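Local coordinates for protein time interval measuring enzyme TIME (Bombyx mori, PDB 2E47) that probably converts superoxide into hydrogen peroxide and oxygen, as a copper- and zinc-binding superoxide dismutase, at residues G48-E53 / V122-A127; G41-E46 / E95-R100; F25-D30 / I108-P113; H75-D80 / D128-S133; S8-V13 / G151-L156. All blocks are in the same frame, centred on the assembly; numbering follows the deposited sequence.

Contact 1: G48-E53 / V122-A127; sequences GFHVHE and VLHEKA. With CU (copper (II) ion), chain E.
Two ring nitrogens that share no proton, His50 ND1 and His124 NE2, stand only 2.7 Å apart because both bind the copper ion. His50 coordinates through ND1 at 2.0 Å, whereas His52 and His124 use NE2, each 2.1 Å from the metal. The rings of His52 and His124 come from opposite directions, and that of His50 crosses His124 rim to rim with the planes at 45°. His67 supplies the fourth ligand. In His50, chi1 of -40° keeps CG beside the backbone N, and chi2 of 126° then turns ND1 to the copper; NE2 is hydrogen-bonded to Asp128 OD1, while His52 ND1 gives its hydrogen to Gly65 O. All three rings rise from neighbouring antiparallel strands of the Greek-key β-barrel of Cu-Zn superoxide dismutases. His50 and Val122 are a hydrogen-bonded pair: His50 N donates to Val122 O at 3.0 Å and Val122 N to His50 O at 2.9 Å. Phe49 and Leu123, a non-hydrogen-bonded pair, lie on the other face of the sheet. Val122 packs on a copper ligand: its CG2 lies over the face of His52, 3.6 Å from the ring centroid. Past the end of strand 120-124, Lys126 O accepts from Gly48 N at 2.9 Å.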
# COMPACT_ATOMS: atom_id res chain seq x y z
N GLY A 48 -3.84 -11.70 16.85
CA GLY A 48 -3.98 -12.11 15.46
C GLY A 48 -3.30 -11.18 14.52
O GLY A 48 -3.38 -9.95 14.67
N PHE A 49 -2.57 -11.73 13.56
CA PHE A 49 -1.91 -10.89 12.59
C PHE A 49 -2.07 -11.57 11.23
O PHE A 49 -1.62 -12.67 11.06
CB PHE A 49 -0.46 -10.86 12.97
CG PHE A 49 0.35 -9.90 12.18
CD1 PHE A 49 1.41 -10.35 11.41
CD2 PHE A 49 0.11 -8.57 12.27
CE1 PHE A 49 2.17 -9.46 10.71
CE2 PHE A 49 0.84 -7.68 11.59
CZ PHE A 49 1.87 -8.12 10.78
N HIS A 50 -2.76 -10.93 10.28
CA HIS A 50 -3.08 -11.62 9.01
C HIS A 50 -2.91 -10.71 7.81
O HIS A 50 -3.00 -9.52 7.97
CB HIS A 50 -4.53 -12.06 9.00
CG HIS A 50 -5.01 -12.60 10.32
ND1 HIS A 50 -6.14 -12.10 10.94
CD2 HIS A 50 -4.52 -13.59 11.12
CE1 HIS A 50 -6.32 -12.77 12.07
NE2 HIS A 50 -5.36 -13.69 12.20
N VAL A 51 -2.77 -11.28 6.60
CA VAL A 51 -2.87 -10.53 5.35
C VAL A 51 -4.32 -10.60 4.93
O VAL A 51 -4.89 -11.74 4.72
CB VAL A 51 -1.97 -11.13 4.27
CG1 VAL A 51 -2.13 -10.38 2.94
CG2 VAL A 51 -0.45 -11.11 4.75
N HIS A 52 -4.95 -9.44 4.83
CA HIS A 52 -6.34 -9.41 4.41
C HIS A 52 -6.36 -9.15 2.88
O HIS A 52 -5.37 -8.75 2.26
CB HIS A 52 -7.13 -8.39 5.26
CG HIS A 52 -7.45 -8.86 6.66
ND1 HIS A 52 -8.68 -8.65 7.24
CD2 HIS A 52 -6.72 -9.49 7.59
CE1 HIS A 52 -8.68 -9.12 8.47
NE2 HIS A 52 -7.50 -9.66 8.71
N GLU A 53 -7.49 -9.45 2.25
CA GLU A 53 -7.53 -9.54 0.82
C GLU A 53 -7.32 -8.17 0.11
O GLU A 53 -6.66 -8.10 -0.90
CB GLU A 53 -8.87 -10.16 0.40
CG GLU A 53 -8.99 -10.21 -1.09
CD GLU A 53 -10.37 -10.65 -1.59
OE1 GLU A 53 -10.46 -11.03 -2.79
OE2 GLU A 53 -11.34 -10.59 -0.80
N VAL A 122 -3.12 -6.81 8.89
CA VAL A 122 -4.07 -6.34 9.90
C VAL A 122 -3.71 -6.97 11.25
O VAL A 122 -3.56 -8.22 11.34
CB VAL A 122 -5.52 -6.70 9.64
CG1 VAL A 122 -6.41 -6.15 10.80
CG2 VAL A 122 -5.95 -6.10 8.30
N LEU A 123 -3.56 -6.11 12.25
CA LEU A 123 -3.30 -6.57 13.63
C LEU A 123 -4.60 -6.50 14.36
O LEU A 123 -5.25 -5.42 14.36
CB LEU A 123 -2.35 -5.60 14.33
CG LEU A 123 -1.95 -5.80 15.78
CD1 LEU A 123 -1.19 -7.09 15.97
CD2 LEU A 123 -1.04 -4.63 16.16
N HIS A 124 -4.90 -7.55 15.11
CA HIS A 124 -6.20 -7.68 15.73
C HIS A 124 -6.14 -7.50 17.21
O HIS A 124 -5.05 -7.57 17.83
CB HIS A 124 -6.71 -9.11 15.42
CG HIS A 124 -7.05 -9.30 14.00
ND1 HIS A 124 -8.26 -8.90 13.47
CD2 HIS A 124 -6.35 -9.84 12.98
CE1 HIS A 124 -8.29 -9.21 12.19
NE2 HIS A 124 -7.15 -9.80 11.86
N GLU A 125 -7.32 -7.30 17.80
CA GLU A 125 -7.43 -6.99 19.20
C GLU A 125 -7.23 -8.19 20.12
O GLU A 125 -6.90 -8.03 21.28
CB GLU A 125 -8.78 -6.28 19.48
CG GLU A 125 -9.93 -7.14 20.01
CD GLU A 125 -11.35 -6.49 19.72
OE1 GLU A 125 -11.43 -5.22 19.66
OE2 GLU A 125 -12.36 -7.24 19.57
N LYS A 126 -7.40 -9.40 19.60
CA LYS A 126 -7.09 -10.61 20.39
C LYS A 126 -6.44 -11.70 19.62
O LYS A 126 -6.27 -11.60 18.39
CB LYS A 126 -8.29 -11.17 21.12
CG LYS A 126 -9.54 -11.42 20.33
CD LYS A 126 -10.68 -11.28 21.31
CE LYS A 126 -11.95 -12.05 20.83
NZ LYS A 126 -12.67 -12.74 21.98
N ALA A 127 -6.12 -12.75 20.35
CA ALA A 127 -5.39 -13.87 19.79
C ALA A 127 -6.19 -14.61 18.72
O ALA A 127 -7.40 -14.71 18.77
CB ALA A 127 -5.00 -14.85 20.91
CU CU E . -7.71 -11.00 10.26

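Contact 2: G41-E46 / E95-R100; sequences GLPPGE and ENHYSR
Gly41 and His97 tie the two chain segments together through their backbones: Gly41 N donates to His97 O over 2.9 Å. Measured between CA atoms, the chains come nearest at Pro43 and His97, 4.9 Å, with Pro44 facing Glu95 beside them. Neither segment is yet a strand here. Residues 41-44 lead from strand 33-40 into strand 45-52, and residues 95-97 lead from strand 87-93 into strand 98-105, so the contact joins two connections of the Greek-key barrel where they pass each other at one end. His97 has positive phi, and its CA lies 3.1 Å from Leu42 O in a CA-H···O contact. Its imidazole is laid against the prolines. With chi1 at -63°, CG sits beside the backbone N, and the ring presents one face to Pro43, whose CA is over that face, displaced toward the rim, 3.7 Å from the centroid, a CH-pi contact. Pro44 approaches obliquely, CD 4.0 Å from His97 CE1, and its CB rests on the backbone of Glu95. The side chain of Glu95, bent at chi2, brings OE1 to 4.0 Å from Pro44 CG. His97 ND1 donates to Glu95 O at 3.3 Å; the oxygen lies in the ring plane, but the N-H comes from above the carbonyl plane. This long bond and the proline C-H groups together probably restrain the rotation of the imidazole, so that one histidine both packs on the prolines and closes back on its own loop.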
# COMPACT_ATOMS: atom_id res chain seq x y z
N GLY A 41 3.02 -0.99 21.27
CA GLY A 41 1.75 -0.39 21.62
C GLY A 41 0.71 -1.31 22.21
O GLY A 41 -0.37 -0.85 22.52
N LEU A 42 0.97 -2.61 22.35
CA LEU A 42 -0.01 -3.45 23.04
C LEU A 42 0.60 -4.14 24.23
O LEU A 42 1.78 -4.43 24.25
CB LEU A 42 -0.60 -4.51 22.14
CG LEU A 42 -1.43 -4.01 20.98
CD1 LEU A 42 -1.51 -5.18 19.97
CD2 LEU A 42 -2.73 -3.49 21.43
N PRO A 43 -0.23 -4.43 25.22
CA PRO A 43 0.26 -5.11 26.44
C PRO A 43 0.78 -6.54 26.17
O PRO A 43 0.43 -7.10 25.15
CB PRO A 43 -1.00 -5.17 27.34
CG PRO A 43 -2.15 -4.80 26.56
CD PRO A 43 -1.67 -4.08 25.28
N PRO A 44 1.55 -7.14 27.10
CA PRO A 44 2.16 -8.45 26.81
C PRO A 44 1.00 -9.46 26.53
O PRO A 44 -0.03 -9.40 27.17
CB PRO A 44 2.87 -8.81 28.13
CG PRO A 44 2.07 -7.95 29.22
CD PRO A 44 1.81 -6.67 28.47
N GLY A 45 1.17 -10.31 25.54
CA GLY A 45 0.10 -11.20 25.10
C GLY A 45 0.29 -11.59 23.65
O GLY A 45 1.35 -11.40 23.12
N GLU A 46 -0.73 -12.18 23.03
CA GLU A 46 -0.66 -12.60 21.62
C GLU A 46 -1.86 -12.08 20.87
O GLU A 46 -2.96 -11.98 21.44
CB GLU A 46 -0.55 -14.14 21.47
CG GLU A 46 -1.69 -14.97 21.94
CD GLU A 46 -1.48 -16.53 21.72
OE1 GLU A 46 -2.44 -17.32 22.00
OE2 GLU A 46 -0.39 -16.94 21.24
N GLU A 95 6.59 -7.56 27.99
CA GLU A 95 6.20 -6.72 29.13
C GLU A 95 6.40 -5.24 28.83
O GLU A 95 5.71 -4.40 29.40
CB GLU A 95 7.01 -7.14 30.35
CG GLU A 95 6.63 -8.52 30.85
CD GLU A 95 5.91 -8.48 32.20
OE1 GLU A 95 4.72 -8.04 32.25
OE2 GLU A 95 6.54 -8.91 33.21
N ASN A 96 7.31 -4.95 27.91
CA ASN A 96 7.56 -3.58 27.44
C ASN A 96 6.64 -3.13 26.31
O ASN A 96 6.95 -2.14 25.65
CB ASN A 96 9.02 -3.43 26.95
CG ASN A 96 10.05 -3.80 28.02
OD1 ASN A 96 10.31 -4.99 28.29
ND2 ASN A 96 10.67 -2.79 28.62
N HIS A 97 5.54 -3.85 26.05
CA HIS A 97 4.63 -3.48 24.95
C HIS A 97 5.31 -3.43 23.58
O HIS A 97 4.94 -2.63 22.71
CB HIS A 97 3.93 -2.16 25.25
CG HIS A 97 3.06 -2.21 26.46
ND1 HIS A 97 3.46 -2.79 27.65
CD2 HIS A 97 1.80 -1.78 26.68
CE1 HIS A 97 2.49 -2.71 28.54
NE2 HIS A 97 1.46 -2.11 27.97
N TYR A 98 6.29 -4.28 23.40
CA TYR A 98 7.02 -4.40 22.17
C TYR A 98 6.93 -5.84 21.60
O TYR A 98 7.06 -6.81 22.34
CB TYR A 98 8.48 -4.04 22.40
CG TYR A 98 9.37 -4.44 21.27
CD1 TYR A 98 9.44 -3.68 20.12
CD2 TYR A 98 10.14 -5.60 21.36
CE1 TYR A 98 10.29 -4.09 19.05
CE2 TYR A 98 10.98 -6.00 20.30
CZ TYR A 98 11.04 -5.23 19.17
OH TYR A 98 11.87 -5.63 18.13
N SER A 99 6.72 -5.97 20.28
CA SER A 99 6.63 -7.25 19.64
C SER A 99 7.71 -7.30 18.56
O SER A 99 7.72 -6.46 17.65
CB SER A 99 5.32 -7.42 18.93
OG SER A 99 5.39 -8.66 18.21
N ARG A 100 8.55 -8.32 18.64
CA ARG A 100 9.55 -8.67 17.67
C ARG A 100 8.91 -9.70 16.77
O ARG A 100 8.53 -10.75 17.23
CB ARG A 100 10.76 -9.32 18.41
CG ARG A 100 12.14 -9.09 17.77
CD ARG A 100 12.35 -9.70 16.40
NE ARG A 100 12.68 -8.64 15.43
CZ ARG A 100 13.18 -8.80 14.19
NH1 ARG A 100 13.38 -7.73 13.43
NH2 ARG A 100 13.46 -9.99 13.69

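Contact 3: F25-D30 / I108-P113; sequences FTQVQD and ISLSGP
Phe25 meets Ile108 and Leu110 at two different points of its side chain. The methyl CD1 of Ile108 comes to the rim of the ring, near its plane, 4.0 Å from Phe25 CD1, while CD2 of Leu110 touches Phe25 CB at 3.9 Å. The torsions help to set this division. Ile108 holds CG1 between its backbone N and carbonyl carbon, the crowded position for a branched residue (chi1 59°), and then runs on extended, so that the terminal methyl arrives at the rim and crosses the Phe25 side chain at about a right angle. Leu110 instead places CG beside its backbone N and brings one methyl to the base of the phenylalanine. The apolar touches belong to one end of the Greek-key barrel, where the long connection from strand 98-105 to strand 120-124 passes strand 20-27; Val33 and Ile116 pack against both Phe25 and Ile108 and extend the hydrophobic cluster. Nearer the surface the chemistry changes. Gln27 sends CG away from its own N (chi1 -171°), bends at chi2 and slides past Leu110 in the opposite direction, OE1 lying 3.7 Å from Leu110 CB. The same oxygen stands 4.2 Å from Ser109 OG, a proximity without a bond. Ser109 OG spends its hydrogen within its own loop, on Ser111 O at 3.0 Å, with the donor tilted from the carbonyl plane.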
# COMPACT_ATOMS: atom_id res chain seq x y z
N PHE A 25 8.98 -7.85 4.21
CA PHE A 25 8.79 -9.21 3.65
C PHE A 25 9.90 -9.42 2.66
O PHE A 25 10.01 -8.63 1.75
CB PHE A 25 7.47 -9.25 2.88
CG PHE A 25 6.26 -8.94 3.73
CD1 PHE A 25 5.48 -9.99 4.23
CD2 PHE A 25 5.91 -7.63 4.03
CE1 PHE A 25 4.38 -9.73 5.02
CE2 PHE A 25 4.79 -7.33 4.83
CZ PHE A 25 4.01 -8.38 5.31
N THR A 26 10.67 -10.48 2.77
CA THR A 26 11.80 -10.67 1.89
C THR A 26 11.80 -12.11 1.47
O THR A 26 11.59 -13.01 2.29
CB THR A 26 13.13 -10.30 2.63
OG1 THR A 26 13.29 -11.17 3.73
CG2 THR A 26 12.98 -9.00 3.32
N GLN A 27 11.95 -12.34 0.18
CA GLN A 27 11.85 -13.65 -0.37
C GLN A 27 13.17 -14.34 -0.02
O GLN A 27 14.20 -13.71 -0.03
CB GLN A 27 11.64 -13.57 -1.90
CG GLN A 27 11.29 -14.95 -2.53
CD GLN A 27 10.20 -14.90 -3.63
OE1 GLN A 27 9.32 -14.02 -3.65
NE2 GLN A 27 10.24 -15.89 -4.52
N VAL A 28 13.09 -15.60 0.39
CA VAL A 28 14.28 -16.35 0.76
C VAL A 28 14.28 -17.67 -0.05
O VAL A 28 13.43 -17.87 -0.93
CB VAL A 28 14.43 -16.56 2.34
CG1 VAL A 28 14.67 -15.27 3.07
CG2 VAL A 28 13.25 -17.24 2.96
N GLN A 29 15.19 -18.57 0.30
CA GLN A 29 15.33 -19.87 -0.35
C GLN A 29 14.02 -20.65 -0.57
O GLN A 29 13.14 -20.75 0.31
CB GLN A 29 16.39 -20.72 0.37
CG GLN A 29 17.68 -19.92 0.83
CD GLN A 29 17.39 -18.83 1.94
OE1 GLN A 29 17.91 -17.69 1.89
NE2 GLN A 29 16.57 -19.21 2.95
N ASP A 30 13.90 -21.16 -1.80
CA ASP A 30 12.79 -21.97 -2.25
C ASP A 30 11.44 -21.26 -2.26
O ASP A 30 10.39 -21.87 -2.18
CB ASP A 30 12.80 -23.33 -1.52
CG ASP A 30 14.20 -24.06 -1.65
OD1 ASP A 30 14.66 -24.34 -2.80
OD2 ASP A 30 14.86 -24.34 -0.60
N ILE A 108 2.52 -17.31 1.63
CA ILE A 108 2.57 -16.02 0.99
C ILE A 108 3.73 -15.93 -0.03
O ILE A 108 4.76 -16.59 0.11
CB ILE A 108 2.69 -14.86 2.04
CG1 ILE A 108 3.93 -15.00 2.92
CG2 ILE A 108 1.40 -14.77 2.95
CD1 ILE A 108 4.23 -13.76 3.88
N SER A 109 3.59 -15.03 -0.98
CA SER A 109 4.62 -14.77 -1.94
C SER A 109 4.55 -13.25 -2.28
O SER A 109 3.56 -12.54 -1.99
CB SER A 109 4.35 -15.58 -3.21
OG SER A 109 5.43 -15.48 -4.14
N LEU A 110 5.61 -12.79 -2.91
CA LEU A 110 5.73 -11.42 -3.36
C LEU A 110 5.16 -11.24 -4.77
O LEU A 110 4.89 -10.12 -5.18
CB LEU A 110 7.18 -10.99 -3.26
CG LEU A 110 7.68 -10.84 -1.80
CD1 LEU A 110 8.87 -9.93 -1.88
CD2 LEU A 110 6.68 -10.30 -0.80
N SER A 111 4.91 -12.35 -5.47
CA SER A 111 4.24 -12.31 -6.78
C SER A 111 3.43 -13.60 -7.01
O SER A 111 3.38 -14.48 -6.16
CB SER A 111 5.26 -12.10 -7.92
OG SER A 111 6.18 -13.17 -7.99
N GLY A 112 2.74 -13.68 -8.14
CA GLY A 112 1.95 -14.88 -8.46
C GLY A 112 0.59 -14.80 -7.81
O GLY A 112 0.20 -13.75 -7.28
N PRO A 113 -0.15 -15.91 -7.84
CA PRO A 113 -1.47 -15.79 -7.24
C PRO A 113 -1.47 -15.78 -5.69
O PRO A 113 -2.48 -15.44 -5.14
CB PRO A 113 -2.23 -17.02 -7.79
CG PRO A 113 -1.15 -18.03 -8.04
CD PRO A 113 0.10 -17.25 -8.42

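Contact 4: H75-D80 / D128-S133; sequences HGHPND and DDYGKS. With ZN (zinc ion), chain F.
Tyr130, His75 and His77 account for most of the buried surface here, and each meets the facing loop differently. Tyr130 and His77 lie side by side and point the same way, yet their rings form an edge-to-face pair: ND1 of His77 sits 3.5 Å above the centre of the phenol ring, and the planes are inclined by 56°. Tyr130 is sandwiched, since the carbonyl oxygen of Asp128 lies over the centre of its opposite face. Lys132 bends at its last torsion to bring NZ within 3.7 Å of His77 CB, and CD of Pro78 touches the tyrosine ring obliquely. His75 meets Asp128 and the zinc ion. Its ND1 binds zinc at 2.1 Å, together with His67, His84 and Asp87, and its NE2 donates to Asp128 OD2 over a short 2.5 Å. The bond reaches the syn side of the carboxylate, and the ring and carboxylate planes are nearly coplanar. Both groups extend with CG anti to the backbone N (chi1 -179° for His75), and they come from opposite directions. Asp128 OD2 is gripped twice, because Tyr130 N also donates to it at 2.8 Å and closes an Asx turn. Its partner OD1 accepts from His50 NE2 and from a water whose oxygen is 3.0 Å from Gly76 O and donates to it as well. One carboxylate thus takes hydrogens from a zinc ligand and a copper ligand, the second-shell bridge known from Cu-Zn superoxide dismutases; its hydrogen bonds help to orient both imidazoles, and its charge would probably polarise them.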
# COMPACT_ATOMS: atom_id res chain seq x y z
N HIS A 75 -9.86 -21.21 7.80
CA HIS A 75 -8.88 -20.53 8.62
C HIS A 75 -8.12 -21.57 9.36
O HIS A 75 -8.70 -22.48 9.90
CB HIS A 75 -9.57 -19.57 9.64
CG HIS A 75 -8.60 -18.84 10.48
ND1 HIS A 75 -7.85 -17.78 9.99
CD2 HIS A 75 -8.23 -19.00 11.78
CE1 HIS A 75 -7.03 -17.35 10.95
NE2 HIS A 75 -7.24 -18.07 12.03
N GLY A 76 -6.80 -21.43 9.46
CA GLY A 76 -6.05 -22.38 10.23
C GLY A 76 -4.84 -21.79 10.91
O GLY A 76 -4.64 -20.59 10.93
N HIS A 77 -4.03 -22.68 11.44
CA HIS A 77 -2.69 -22.40 11.94
C HIS A 77 -1.71 -22.26 10.76
O HIS A 77 -1.80 -23.02 9.76
CB HIS A 77 -2.23 -23.50 12.90
CG HIS A 77 -0.89 -23.22 13.57
ND1 HIS A 77 -0.77 -22.84 14.90
CD2 HIS A 77 0.38 -23.31 13.10
CE1 HIS A 77 0.51 -22.67 15.20
NE2 HIS A 77 1.23 -22.93 14.11
N PRO A 78 -0.75 -21.29 10.84
CA PRO A 78 0.21 -21.15 9.74
C PRO A 78 0.97 -22.46 9.45
O PRO A 78 1.46 -22.62 8.35
CB PRO A 78 1.21 -20.09 10.23
CG PRO A 78 0.62 -19.55 11.52
CD PRO A 78 -0.59 -20.28 11.91
N ASN A 79 1.10 -23.35 10.41
CA ASN A 79 1.71 -24.67 10.10
C ASN A 79 0.75 -25.68 9.44
O ASN A 79 1.19 -26.70 8.98
CB ASN A 79 2.33 -25.32 11.34
CG ASN A 79 3.55 -24.59 11.83
OD1 ASN A 79 4.27 -23.98 11.05
ND2 ASN A 79 3.81 -24.69 13.11
N ASP A 80 -0.55 -25.42 9.44
CA ASP A 80 -1.52 -26.27 8.70
C ASP A 80 -1.53 -26.09 7.17
O ASP A 80 -1.38 -24.99 6.65
CB ASP A 80 -2.94 -25.94 9.14
CG ASP A 80 -3.16 -26.14 10.61
OD1 ASP A 80 -4.23 -25.67 11.08
OD2 ASP A 80 -2.29 -26.77 11.29
N ASP A 128 -5.48 -15.11 17.73
CA ASP A 128 -6.06 -16.01 16.73
C ASP A 128 -6.15 -17.41 17.38
O ASP A 128 -5.13 -17.90 17.87
CB ASP A 128 -5.05 -16.05 15.58
CG ASP A 128 -5.56 -16.80 14.33
OD1 ASP A 128 -5.03 -16.46 13.24
OD2 ASP A 128 -6.42 -17.73 14.42
N ASP A 129 -7.32 -18.07 17.33
CA ASP A 129 -7.48 -19.41 17.97
C ASP A 129 -7.26 -20.55 16.95
O ASP A 129 -7.49 -21.75 17.22
CB ASP A 129 -8.87 -19.48 18.63
CG ASP A 129 -10.02 -19.57 17.59
OD1 ASP A 129 -11.19 -19.36 18.01
OD2 ASP A 129 -9.78 -19.83 16.37
N TYR A 130 -6.82 -20.16 15.76
CA TYR A 130 -6.31 -21.02 14.69
C TYR A 130 -7.39 -21.92 14.12
O TYR A 130 -7.07 -22.94 13.50
CB TYR A 130 -5.10 -21.83 15.11
CG TYR A 130 -3.97 -21.10 15.75
CD1 TYR A 130 -3.29 -20.05 15.08
CD2 TYR A 130 -3.52 -21.47 17.04
CE1 TYR A 130 -2.19 -19.38 15.68
CE2 TYR A 130 -2.49 -20.79 17.66
CZ TYR A 130 -1.81 -19.76 16.97
OH TYR A 130 -0.75 -19.13 17.60
N GLY A 131 -8.65 -21.52 14.28
CA GLY A 131 -9.80 -22.29 13.77
C GLY A 131 -10.10 -23.56 14.59
O GLY A 131 -10.80 -24.43 14.14
N LYS A 132 -9.59 -23.65 15.81
CA LYS A 132 -9.62 -24.88 16.60
C LYS A 132 -10.66 -24.84 17.73
O LYS A 132 -10.90 -25.85 18.44
CB LYS A 132 -8.25 -25.16 17.20
CG LYS A 132 -7.20 -25.32 16.16
CD LYS A 132 -5.83 -25.43 16.79
CE LYS A 132 -4.79 -25.76 15.68
NZ LYS A 132 -3.55 -25.01 15.96
N SER A 133 -11.29 -23.68 17.89
CA SER A 133 -12.32 -23.57 18.90
C SER A 133 -13.73 -23.77 18.32
O SER A 133 -13.95 -24.00 17.13
CB SER A 133 -12.23 -22.21 19.59
OG SER A 133 -13.08 -21.32 18.90
ZN ZN F . -7.76 -16.80 8.17
O HOH W 1 -3.45 -18.03 11.79

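Contact 5: S8-V13 / G151-L156; sequences SRAIAV and GVIGIL
The first and last strands of the Greek-key β-barrel pair here, where Ile11 and Gly154 form an antiparallel hydrogen-bonded pair: Gly154 N donates to Ile11 O at 2.7 Å and Ile11 N to Gly154 O at 2.9 Å. Chain termini are thereby joined within one sheet. One residue on, Ala10 and Ile155 are a non-hydrogen-bonded pair, and Leu156 N donates to Arg9 O. Toward residue 151 the direct ladder gives way to a water, which accepts from Val13 N and donates to Val152 O at 2.6 Å. Ala10 CB, buried, packs on Ile153 CG2 at 3.6 Å. Leu156 splits its two methyls between neighbours: CD1 lies 4.0 Å from Ile11 CG2, and an N-acetylglucosamine touches Ile11, while CD2 turns to Arg9. The second subunit packs against these residues, its own Val152 meeting Val152 and its Ile117 meeting Ile155. Arg9 bends at chi3 (-63°) to lay its guanidinium flat over the leucine, with Leu156 CD2 3.4 Å above the centre of the plane and 3.5 Å from Arg9 CZ.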
# COMPACT_ATOMS: atom_id res chain seq x y z
N SER A 8 13.25 -8.27 -4.89
CA SER A 8 12.00 -7.67 -4.42
C SER A 8 11.77 -7.88 -2.94
O SER A 8 11.89 -9.01 -2.44
CB SER A 8 10.81 -8.27 -5.16
OG SER A 8 10.24 -7.25 -5.98
N ARG A 9 11.49 -6.77 -2.25
CA ARG A 9 10.99 -6.79 -0.87
C ARG A 9 9.68 -5.97 -0.79
O ARG A 9 9.31 -5.27 -1.73
CB ARG A 9 12.05 -6.21 0.08
CG ARG A 9 13.41 -6.89 -0.07
CD ARG A 9 14.38 -6.50 1.03
NE ARG A 9 14.70 -5.05 1.03
CZ ARG A 9 15.08 -4.35 2.12
NH1 ARG A 9 15.20 -4.94 3.32
NH2 ARG A 9 15.31 -3.04 2.00
N ALA A 10 9.01 -6.05 0.34
CA ALA A 10 7.78 -5.29 0.55
C ALA A 10 7.74 -4.91 2.00
O ALA A 10 8.47 -5.44 2.81
CB ALA A 10 6.60 -6.12 0.18
N ILE A 11 6.90 -3.96 2.34
CA ILE A 11 6.92 -3.44 3.69
C ILE A 11 5.51 -2.90 3.93
O ILE A 11 4.83 -2.47 2.96
CB ILE A 11 7.89 -2.27 3.81
CG1 ILE A 11 7.91 -1.76 5.26
CG2 ILE A 11 7.47 -1.09 2.86
CD1 ILE A 11 9.22 -0.93 5.62
N ALA A 12 5.04 -3.00 5.17
CA ALA A 12 3.73 -2.42 5.61
C ALA A 12 4.06 -1.64 6.83
O ALA A 12 4.88 -2.09 7.66
CB ALA A 12 2.74 -3.54 6.02
N VAL A 13 3.41 -0.51 7.01
CA VAL A 13 3.66 0.30 8.19
C VAL A 13 2.37 0.39 8.95
O VAL A 13 1.36 0.68 8.38
CB VAL A 13 4.20 1.73 7.77
CG1 VAL A 13 4.29 2.63 8.91
CG2 VAL A 13 5.62 1.61 7.09
N GLY A 151 -2.01 -1.85 7.54
CA GLY A 151 -1.21 -1.09 6.60
C GLY A 151 -1.24 -1.79 5.26
O GLY A 151 -1.25 -3.01 5.22
N VAL A 152 -1.23 -1.03 4.19
CA VAL A 152 -1.05 -1.62 2.86
C VAL A 152 0.39 -2.13 2.67
O VAL A 152 1.38 -1.49 3.07
CB VAL A 152 -1.37 -0.61 1.72
CG1 VAL A 152 -1.35 -1.35 0.40
CG2 VAL A 152 -2.74 0.01 1.91
N ILE A 153 0.53 -3.30 2.08
CA ILE A 153 1.88 -3.83 1.78
C ILE A 153 2.43 -3.22 0.50
O ILE A 153 1.89 -3.49 -0.58
CB ILE A 153 1.81 -5.34 1.62
CG1 ILE A 153 1.22 -5.94 2.89
CG2 ILE A 153 3.19 -5.93 1.31
CD1 ILE A 153 0.79 -7.48 2.81
N GLY A 154 3.47 -2.36 0.63
CA GLY A 154 4.01 -1.62 -0.49
C GLY A 154 5.34 -2.18 -0.95
O GLY A 154 5.97 -2.91 -0.21
N ILE A 155 5.75 -1.83 -2.16
CA ILE A 155 7.01 -2.22 -2.73
C ILE A 155 8.07 -1.43 -1.98
O ILE A 155 8.03 -0.21 -1.85
CB ILE A 155 7.08 -1.97 -4.30
CG1 ILE A 155 6.17 -2.95 -5.01
CG2 ILE A 155 8.52 -2.22 -4.82
CD1 ILE A 155 5.81 -2.63 -6.49
N LEU A 156 8.98 -2.17 -1.39
CA LEU A 156 10.14 -1.63 -0.76
C LEU A 156 11.19 -1.85 -1.84
O LEU A 156 12.30 -1.33 -1.73
CB LEU A 156 10.47 -2.45 0.51
CG LEU A 156 11.65 -2.12 1.43
CD1 LEU A 156 11.37 -0.87 2.18
CD2 LEU A 156 11.81 -3.25 2.38
O HOH W 2 2.03 0.52 4.55

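How the contacts relate
From the N terminus, residues 8-13 open contact 5, which pairs them with the last residues and so encloses all the others. Contact 3 starts next, on the adjoining strand, and closes at residues 108-113; contact 2 (41-46 with 95-100) nests inside its loop, at the opposite end of the barrel. Contact 1 begins just after the first segment of contact 2 and contact 4 after that, and they close in the same order, at residues 122-127 and 128-133. Both cross contacts 2 and 3, and they cross each other. Contacts 1 and 4 touch at the metal sites, contacts 1 and 2 share strand 45-52, and contacts 3 and 5 meet where Phe25 N bonds to Ala10 O.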